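PDB 7C6O: cobalamin biosynthesis protein CobN from Mycobacterium tuberculosis, which is the large catalytic subunit of cobaltochelatase, which inserts cobalt into the corrin ring during cobalamin biosynthesis at the cost of ATP. Local coordinates for residues 50-62 / 144-156. Numbering follows the deposited sequence.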
ATOM      1  N   THR A  50      32.809  -3.375  16.569  1.00 16.53           N
ATOM      2  CA  THR A  50      32.700  -4.802  16.857  1.00 19.08           C
ATOM      3  C   THR A  50      33.881  -5.282  17.694  1.00 18.37           C
ATOM      4  O   THR A  50      33.704  -6.068  18.632  1.00 19.61           O
ATOM      5  CB  THR A  50      32.601  -5.589  15.550  1.00 22.34           C
ATOM      6  OG1 THR A  50      31.469  -5.127  14.802  1.00 22.89           O
ATOM      7  CG2 THR A  50      32.439  -7.078  15.828  1.00 20.80           C
ATOM      8  N   ASP A  51      35.091  -4.809  17.374  1.00 16.49           N
ATOM      9  CA  ASP A  51      36.263  -5.116  18.194  1.00 17.83           C
ATOM     10  C   ASP A  51      36.042  -4.699  19.641  1.00 18.11           C
ATOM     11  O   ASP A  51      36.302  -5.471  20.573  1.00 18.08           O
ATOM     12  CB  ASP A  51      37.503  -4.407  17.642  1.00 15.74           C
ATOM     13  CG  ASP A  51      37.933  -4.930  16.287  1.00 20.05           C
ATOM     14  OD1 ASP A  51      37.411  -5.973  15.844  1.00 19.09           O
ATOM     15  OD2 ASP A  51      38.804  -4.284  15.663  1.00 17.91           O
ATOM     16  N   LEU A  52      35.566  -3.469  19.847  1.00 16.11           N
ATOM     17  CA  LEU A  52      35.427  -2.941  21.200  1.00 17.28           C
ATOM     18  C   LEU A  52      34.358  -3.694  21.980  1.00 16.26           C
ATOM     19  O   LEU A  52      34.516  -3.938  23.182  1.00 15.62           O
ATOM     20  CB  LEU A  52      35.107  -1.447  21.143  1.00 17.36           C
ATOM     21  CG  LEU A  52      36.023  -0.622  20.236  1.00 18.48           C
ATOM     22  CD1 LEU A  52      35.697   0.865  20.323  1.00 18.69           C
ATOM     23  CD2 LEU A  52      37.490  -0.875  20.566  1.00 17.13           C
ATOM     24  N   ILE A  53      33.266  -4.075  21.314  1.00 16.25           N
ATOM     25  CA  ILE A  53      32.219  -4.834  21.988  1.00 19.10           C
ATOM     26  C   ILE A  53      32.709  -6.240  22.311  1.00 18.31           C
ATOM     27  O   ILE A  53      32.434  -6.774  23.393  1.00 20.51           O
ATOM     28  CB  ILE A  53      30.938  -4.850  21.135  1.00 17.46           C
ATOM     29  CG1 ILE A  53      30.429  -3.420  20.925  1.00 20.31           C
ATOM     30  CG2 ILE A  53      29.862  -5.700  21.796  1.00 18.59           C
ATOM     31  CD1 ILE A  53      29.257  -3.318  19.973  1.00 24.39           C
ATOM     32  N   SER A  54      33.449  -6.858  21.386  1.00 17.46           N
ATOM     33  CA  SER A  54      34.058  -8.156  21.660  1.00 18.18           C
ATOM     34  C   SER A  54      34.985  -8.083  22.865  1.00 18.62           C
ATOM     35  O   SER A  54      35.013  -8.999  23.695  1.00 19.63           O
ATOM     36  CB  SER A  54      34.824  -8.653  20.434  1.00 16.13           C
ATOM     37  OG  SER A  54      33.955  -8.919  19.347  1.00 17.52           O
ATOM     38  N   ALA A  55      35.763  -7.003  22.969  1.00 18.25           N
ATOM     39  CA  ALA A  55      36.631  -6.826  24.129  1.00 18.34           C
ATOM     40  C   ALA A  55      35.814  -6.686  25.407  1.00 20.22           C
ATOM     41  O   ALA A  55      36.174  -7.249  26.448  1.00 19.46           O
ATOM     42  CB  ALA A  55      37.531  -5.607  23.926  1.00 17.09           C
ATOM     43  N   ARG A  56      34.707  -5.941  25.344  1.00 21.59           N
ATOM     44  CA  ARG A  56      33.822  -5.826  26.498  1.00 22.49           C
ATOM     45  C   ARG A  56      33.222  -7.178  26.867  1.00 23.46           C
ATOM     46  O   ARG A  56      33.183  -7.547  28.046  1.00 28.46           O
ATOM     47  CB  ARG A  56      32.715  -4.809  26.213  1.00 22.71           C
ATOM     48  CG  ARG A  56      31.773  -4.565  27.384  1.00 23.46           C
ATOM     49  CD  ARG A  56      30.711  -3.537  27.028  1.00 26.78           C
ATOM     50  NE  ARG A  56      29.752  -4.055  26.055  1.00 31.47           N
ATOM     51  CZ  ARG A  56      28.807  -3.325  25.475  1.00 34.30           C
ATOM     52  NH1 ARG A  56      28.691  -2.036  25.764  1.00 36.04           N
ATOM     53  NH2 ARG A  56      27.975  -3.881  24.603  1.00 35.60           N
ATOM     54  N   SER A  57      32.760  -7.935  25.868  1.00 21.02           N
ATOM     55  CA  SER A  57      32.178  -9.249  26.123  1.00 22.76           C
ATOM     56  C   SER A  57      33.191 -10.243  26.677  1.00 24.83           C
ATOM     57  O   SER A  57      32.791 -11.206  27.341  1.00 22.81           O
ATOM     58  CB  SER A  57      31.562  -9.811  24.838  1.00 23.53           C
ATOM     59  OG  SER A  57      30.460  -9.034  24.399  1.00 24.03           O
ATOM     60  N   SER A  58      34.489 -10.035  26.426  1.00 22.71           N
ATOM     61  CA  SER A  58      35.491 -11.029  26.801  1.00 20.10           C
ATOM     62  C   SER A  58      35.658 -11.138  28.311  1.00 20.31           C
ATOM     63  O   SER A  58      36.081 -12.186  28.810  1.00 21.00           O
ATOM     64  CB  SER A  58      36.839 -10.690  26.162  1.00 18.15           C
ATOM     65  OG  SER A  58      37.466  -9.622  26.854  1.00 16.72           O
ATOM     66  N   GLY A  59      35.349 -10.076  29.050  1.00 22.50           N
ATOM     67  CA  GLY A  59      35.562 -10.071  30.480  1.00 22.05           C
ATOM     68  C   GLY A  59      36.989  -9.816  30.908  1.00 25.13           C
ATOM     69  O   GLY A  59      37.250  -9.735  32.115  1.00 25.59           O
ATOM     70  N   LYS A  60      37.922  -9.699  29.964  1.00 22.62           N
ATOM     71  CA  LYS A  60      39.291  -9.340  30.291  1.00 22.48           C
ATOM     72  C   LYS A  60      39.383  -7.855  30.632  1.00 20.25           C
ATOM     73  O   LYS A  60      38.484  -7.063  30.333  1.00 21.76           O
ATOM     74  CB  LYS A  60      40.226  -9.670  29.126  1.00 23.53           C
ATOM     75  CG  LYS A  60      40.496 -11.157  28.927  1.00 25.47           C
ATOM     76  CD  LYS A  60      41.252 -11.729  30.113  1.00 26.71           C
ATOM     77  CE  LYS A  60      42.123 -12.907  29.729  1.00 30.13           C
ATOM     78  NZ  LYS A  60      43.018 -13.310  30.854  1.00 31.82           N
ATOM     79  N   ASN A  61      40.493  -7.480  31.268  1.00 17.47           N
ATOM     80  CA  ASN A  61      40.700  -6.107  31.727  1.00 22.39           C
ATOM     81  C   ASN A  61      41.126  -5.248  30.541  1.00 21.17           C
ATOM     82  O   ASN A  61      42.302  -4.935  30.334  1.00 22.18           O
ATOM     83  CB  ASN A  61      41.727  -6.054  32.850  1.00 21.50           C
ATOM     84  CG  ASN A  61      41.898  -4.656  33.407  1.00 22.61           C
ATOM     85  OD1 ASN A  61      41.019  -3.808  33.256  1.00 25.99           O
ATOM     86  ND2 ASN A  61      43.032  -4.404  34.048  1.00 23.28           N
ATOM     87  N   TYR A  62      40.133  -4.856  29.753  1.00 21.91           N
ATOM     88  CA  TYR A  62      40.324  -3.997  28.597  1.00 20.51           C
ATOM     89  C   TYR A  62      39.783  -2.602  28.873  1.00 22.35           C
ATOM     90  O   TYR A  62      38.784  -2.439  29.580  1.00 23.89           O
ATOM     91  CB  TYR A  62      39.588  -4.543  27.366  1.00 17.32           C
ATOM     92  CG  TYR A  62      40.290  -5.595  26.534  1.00 16.21           C
ATOM     93  CD1 TYR A  62      41.328  -5.254  25.677  1.00 16.74           C
ATOM     94  CD2 TYR A  62      39.859  -6.917  26.546  1.00 15.43           C
ATOM     95  CE1 TYR A  62      41.949  -6.209  24.889  1.00 15.07           C
ATOM     96  CE2 TYR A  62      40.472  -7.879  25.761  1.00 14.50           C
ATOM     97  CZ  TYR A  62      41.516  -7.519  24.933  1.00 15.39           C
ATOM     98  OH  TYR A  62      42.128  -8.472  24.148  1.00 15.54           O
ATOM     99  N   GLY A 144      38.556 -12.257  14.989  1.00 19.85           N
ATOM    100  CA  GLY A 144      37.612 -11.629  15.885  1.00 16.38           C
ATOM    101  C   GLY A 144      36.836 -12.625  16.732  1.00 17.77           C
ATOM    102  O   GLY A 144      37.168 -13.808  16.849  1.00 21.18           O
ATOM    103  N   GLY A 145      35.770 -12.109  17.329  1.00 19.20           N
ATOM    104  CA  GLY A 145      34.939 -12.887  18.220  1.00 20.34           C
ATOM    105  C   GLY A 145      35.377 -12.765  19.669  1.00 20.72           C
ATOM    106  O   GLY A 145      36.502 -12.375  19.983  1.00 20.28           O
ATOM    107  N   VAL A 146      34.454 -13.119  20.566  1.00 23.11           N
ATOM    108  CA  VAL A 146      34.699 -12.962  21.997  1.00 20.68           C
ATOM    109  C   VAL A 146      35.874 -13.822  22.444  1.00 17.05           C
ATOM    110  O   VAL A 146      36.711 -13.386  23.245  1.00 18.06           O
ATOM    111  CB  VAL A 146      33.421 -13.286  22.795  1.00 19.49           C
ATOM    112  CG1 VAL A 146      33.673 -13.143  24.285  1.00 22.25           C
ATOM    113  CG2 VAL A 146      32.276 -12.381  22.353  1.00 20.57           C
ATOM    114  N   ASP A 147      35.964 -15.055  21.932  1.00 17.05           N
ATOM    115  CA  ASP A 147      37.038 -15.953  22.344  1.00 17.71           C
ATOM    116  C   ASP A 147      38.405 -15.390  21.971  1.00 19.25           C
ATOM    117  O   ASP A 147      39.336 -15.406  22.785  1.00 17.23           O
ATOM    118  CB  ASP A 147      36.848 -17.336  21.718  1.00 21.53           C
ATOM    119  CG  ASP A 147      35.636 -18.061  22.264  1.00 30.80           C
ATOM    120  OD1 ASP A 147      35.220 -17.757  23.402  1.00 31.31           O
ATOM    121  OD2 ASP A 147      35.104 -18.940  21.554  1.00 33.74           O
ATOM    122  N   ASN A 148      38.545 -14.891  20.741  1.00 16.76           N
ATOM    123  CA  ASN A 148      39.838 -14.366  20.308  1.00 18.52           C
ATOM    124  C   ASN A 148      40.223 -13.110  21.079  1.00 18.56           C
ATOM    125  O   ASN A 148      41.405 -12.903  21.378  1.00 17.25           O
ATOM    126  CB  ASN A 148      39.821 -14.093  18.805  1.00 17.26           C
ATOM    127  CG  ASN A 148      39.998 -15.354  17.990  1.00 19.50           C
ATOM    128  OD1 ASN A 148      40.720 -16.268  18.392  1.00 18.55           O
ATOM    129  ND2 ASN A 148      39.336 -15.415  16.839  1.00 20.37           N
ATOM    130  N   LEU A 149      39.250 -12.254  21.402  1.00 19.14           N
ATOM    131  CA  LEU A 149      39.569 -11.066  22.187  1.00 17.59           C
ATOM    132  C   LEU A 149      40.003 -11.432  23.601  1.00 20.15           C
ATOM    133  O   LEU A 149      40.864 -10.759  24.177  1.00 18.10           O
ATOM    134  CB  LEU A 149      38.373 -10.113  22.225  1.00 20.44           C
ATOM    135  CG  LEU A 149      38.385  -8.956  21.218  1.00 19.76           C
ATOM    136  CD1 LEU A 149      39.524  -7.991  21.516  1.00 20.25           C
ATOM    137  CD2 LEU A 149      38.475  -9.473  19.787  1.00 17.05           C
ATOM    138  N   ARG A 150      39.434 -12.500  24.164  1.00 19.75           N
ATOM    139  CA  ARG A 150      39.850 -12.939  25.492  1.00 19.45           C
ATOM    140  C   ARG A 150      41.266 -13.501  25.462  1.00 17.54           C
ATOM    141  O   ARG A 150      42.104 -13.153  26.306  1.00 16.53           O
ATOM    142  CB  ARG A 150      38.862 -13.974  26.035  1.00 19.25           C
ATOM    143  CG  ARG A 150      39.265 -14.565  27.378  1.00 26.14           C
ATOM    144  CD  ARG A 150      38.183 -15.471  27.952  1.00 32.53           C
ATOM    145  NE  ARG A 150      37.447 -16.183  26.912  1.00 39.99           N
ATOM    146  CZ  ARG A 150      36.176 -15.946  26.600  1.00 39.33           C
ATOM    147  NH1 ARG A 150      35.490 -15.019  27.256  1.00 36.96           N
ATOM    148  NH2 ARG A 150      35.590 -16.640  25.635  1.00 43.15           N
ATOM    149  N   GLU A 151      41.560 -14.363  24.485  1.00 16.82           N
ATOM    150  CA  GLU A 151      42.900 -14.935  24.393  1.00 17.91           C
ATOM    151  C   GLU A 151      43.928 -13.894  23.965  1.00 18.59           C
ATOM    152  O   GLU A 151      45.092 -13.981  24.370  1.00 14.02           O
ATOM    153  CB  GLU A 151      42.906 -16.123  23.429  1.00 18.19           C
ATOM    154  CG  GLU A 151      41.973 -17.253  23.846  1.00 21.29           C
ATOM    155  CD  GLU A 151      42.292 -17.794  25.227  1.00 28.07           C
ATOM    156  OE1 GLU A 151      43.472 -18.113  25.489  1.00 25.61           O
ATOM    157  OE2 GLU A 151      41.361 -17.890  26.057  1.00 28.98           O
ATOM    158  N   LEU A 152      43.521 -12.905  23.161  1.00 17.84           N
ATOM    159  CA  LEU A 152      44.446 -11.844  22.772  1.00 16.00           C
ATOM    160  C   LEU A 152      45.002 -11.122  23.990  1.00 13.99           C
ATOM    161  O   LEU A 152      46.205 -10.839  24.060  1.00 12.05           O
ATOM    162  CB  LEU A 152      43.756 -10.844  21.842  1.00 15.62           C
ATOM    163  CG  LEU A 152      44.582  -9.600  21.495  1.00 14.74           C
ATOM    164  CD1 LEU A 152      45.813  -9.959  20.654  1.00 12.29           C
ATOM    165  CD2 LEU A 152      43.720  -8.560  20.788  1.00 15.62           C
ATOM    166  N   HIS A 153      44.138 -10.815  24.960  1.00 15.75           N
ATOM    167  CA  HIS A 153      44.588 -10.140  26.171  1.00 18.09           C
ATOM    168  C   HIS A 153      45.661 -10.956  26.881  1.00 19.57           C
ATOM    169  O   HIS A 153      46.701 -10.422  27.283  1.00 17.19           O
ATOM    170  CB  HIS A 153      43.397  -9.889  27.096  1.00 16.70           C
ATOM    171  CG  HIS A 153      43.708  -8.999  28.257  1.00 19.20           C
ATOM    172  ND1 HIS A 153      44.530  -9.386  29.293  1.00 19.58           N
ATOM    173  CD2 HIS A 153      43.298  -7.742  28.552  1.00 19.19           C
ATOM    174  CE1 HIS A 153      44.618  -8.404  30.173  1.00 20.81           C
ATOM    175  NE2 HIS A 153      43.880  -7.395  29.747  1.00 19.83           N
ATOM    176  N   ALA A 154      45.426 -12.261  27.032  1.00 15.44           N
ATOM    177  CA  ALA A 154      46.397 -13.116  27.707  1.00 15.26           C
ATOM    178  C   ALA A 154      47.660 -13.289  26.869  1.00 16.75           C
ATOM    179  O   ALA A 154      48.773 -13.298  27.410  1.00 14.94           O
ATOM    180  CB  ALA A 154      45.768 -14.472  28.021  1.00 14.50           C
ATOM    181  N   PHE A 155      47.506 -13.434  25.551  1.00 16.41           N
ATOM    182  CA  PHE A 155      48.668 -13.543  24.676  1.00 15.83           C
ATOM    183  C   PHE A 155      49.572 -12.324  24.813  1.00 14.03           C
ATOM    184  O   PHE A 155      50.795 -12.453  24.928  1.00 14.95           O
ATOM    185  CB  PHE A 155      48.224 -13.716  23.222  1.00 13.38           C
ATOM    186  CG  PHE A 155      49.336 -13.531  22.226  1.00 16.03           C
ATOM    187  CD1 PHE A 155      50.274 -14.532  22.021  1.00 15.69           C
ATOM    188  CD2 PHE A 155      49.454 -12.349  21.508  1.00 13.72           C
ATOM    189  CE1 PHE A 155      51.305 -14.364  21.115  1.00 16.12           C
ATOM    190  CE2 PHE A 155      50.481 -12.172  20.598  1.00 12.39           C
ATOM    191  CZ  PHE A 155      51.410 -13.180  20.400  1.00 17.26           C
ATOM    192  N   LEU A 156      48.982 -11.128  24.807  1.00 11.47           N
ATOM    193  CA  LEU A 156      49.792  -9.917  24.878  1.00 12.08           C
ATOM    194  C   LEU A 156      50.452  -9.768  26.241  1.00 14.49           C
ATOM    195  O   LEU A 156      51.629  -9.398  26.328  1.00 15.01           O
ATOM    196  CB  LEU A 156      48.935  -8.696  24.562  1.00 13.09           C
ATOM    197  CG  LEU A 156      48.480  -8.621  23.107  1.00 13.64           C
ATOM    198  CD1 LEU A 156      47.513  -7.471  22.936  1.00 14.52           C
ATOM    199  CD2 LEU A 156      49.689  -8.467  22.199  1.00 12.92           C
TER
HETATM  200  O   HOH W   1      35.412  -9.213  16.874  1.00 20.73           O
HETATM  201  O   HOH W   2      32.802 -14.343  27.810  1.00 51.55           O
HETATM  202  O   HOH W   3      45.217 -11.731  30.554  1.00 21.24           O
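The hydroxyl of Tyr62 reaches the backbone of helix 146-156 and donates to a carbonyl there, with Tyr62 OH 2.6 Å from Leu149 O. The hydroxyl lies in the plane of that carbonyl, on a lone pair, at a C=O...donor angle of 144°. The helical bond from His153 N to the same oxygen is weak. His153 sets an edge over the centre of the Tyr62 ring, with His153 CD2 3.9 Å above the plane. The two rings form a T-shaped pair, planes at 85°. Ala55 CB lies against the opposite face, toward the rim. His153 CG is anti to the backbone N, which carries the imidazole out to the loop 59-61. There His153 NE2 donates to Asn61 O at 3.0 Å. The oxygen is in the ring plane, but the donor stands above the carbonyl plane. At the other nitrogen, a water links His153 ND1 to Lys60 NZ.

The contact belongs to a small domain with a four-stranded parallel sheet. Strand 42-46, helix 49-58 and strand 62-65 make a beta-alpha-beta crossover. Helical segment 146-156 crosses segment 50-58 at -73°, the axes approaching to 8.0 Å. Leu149 is the knob, held among Asp51, Ser54, Ala55 and Ser58. Leu149 CG is 3.7 Å from Ser54 CB, and Leu149 CD1 touches Ala55 CB.

Beyond this knob, Val146 CG2 meets Ser57 CB at 3.6 Å. Arg150 bends at chi3 and brings NH1 to Ser58 O at 3.3 Å, a long bond tilted from both planes. Its NH2 forms a salt bridge with Asp147 OD1, in plane at the guanidinium edge. Lys60 crosses the Arg150 chain at about a right angle, Lys60 CG 3.9 Å from Arg150 CG. A water joins Ser54 OG to Gly145 N at the N-cap.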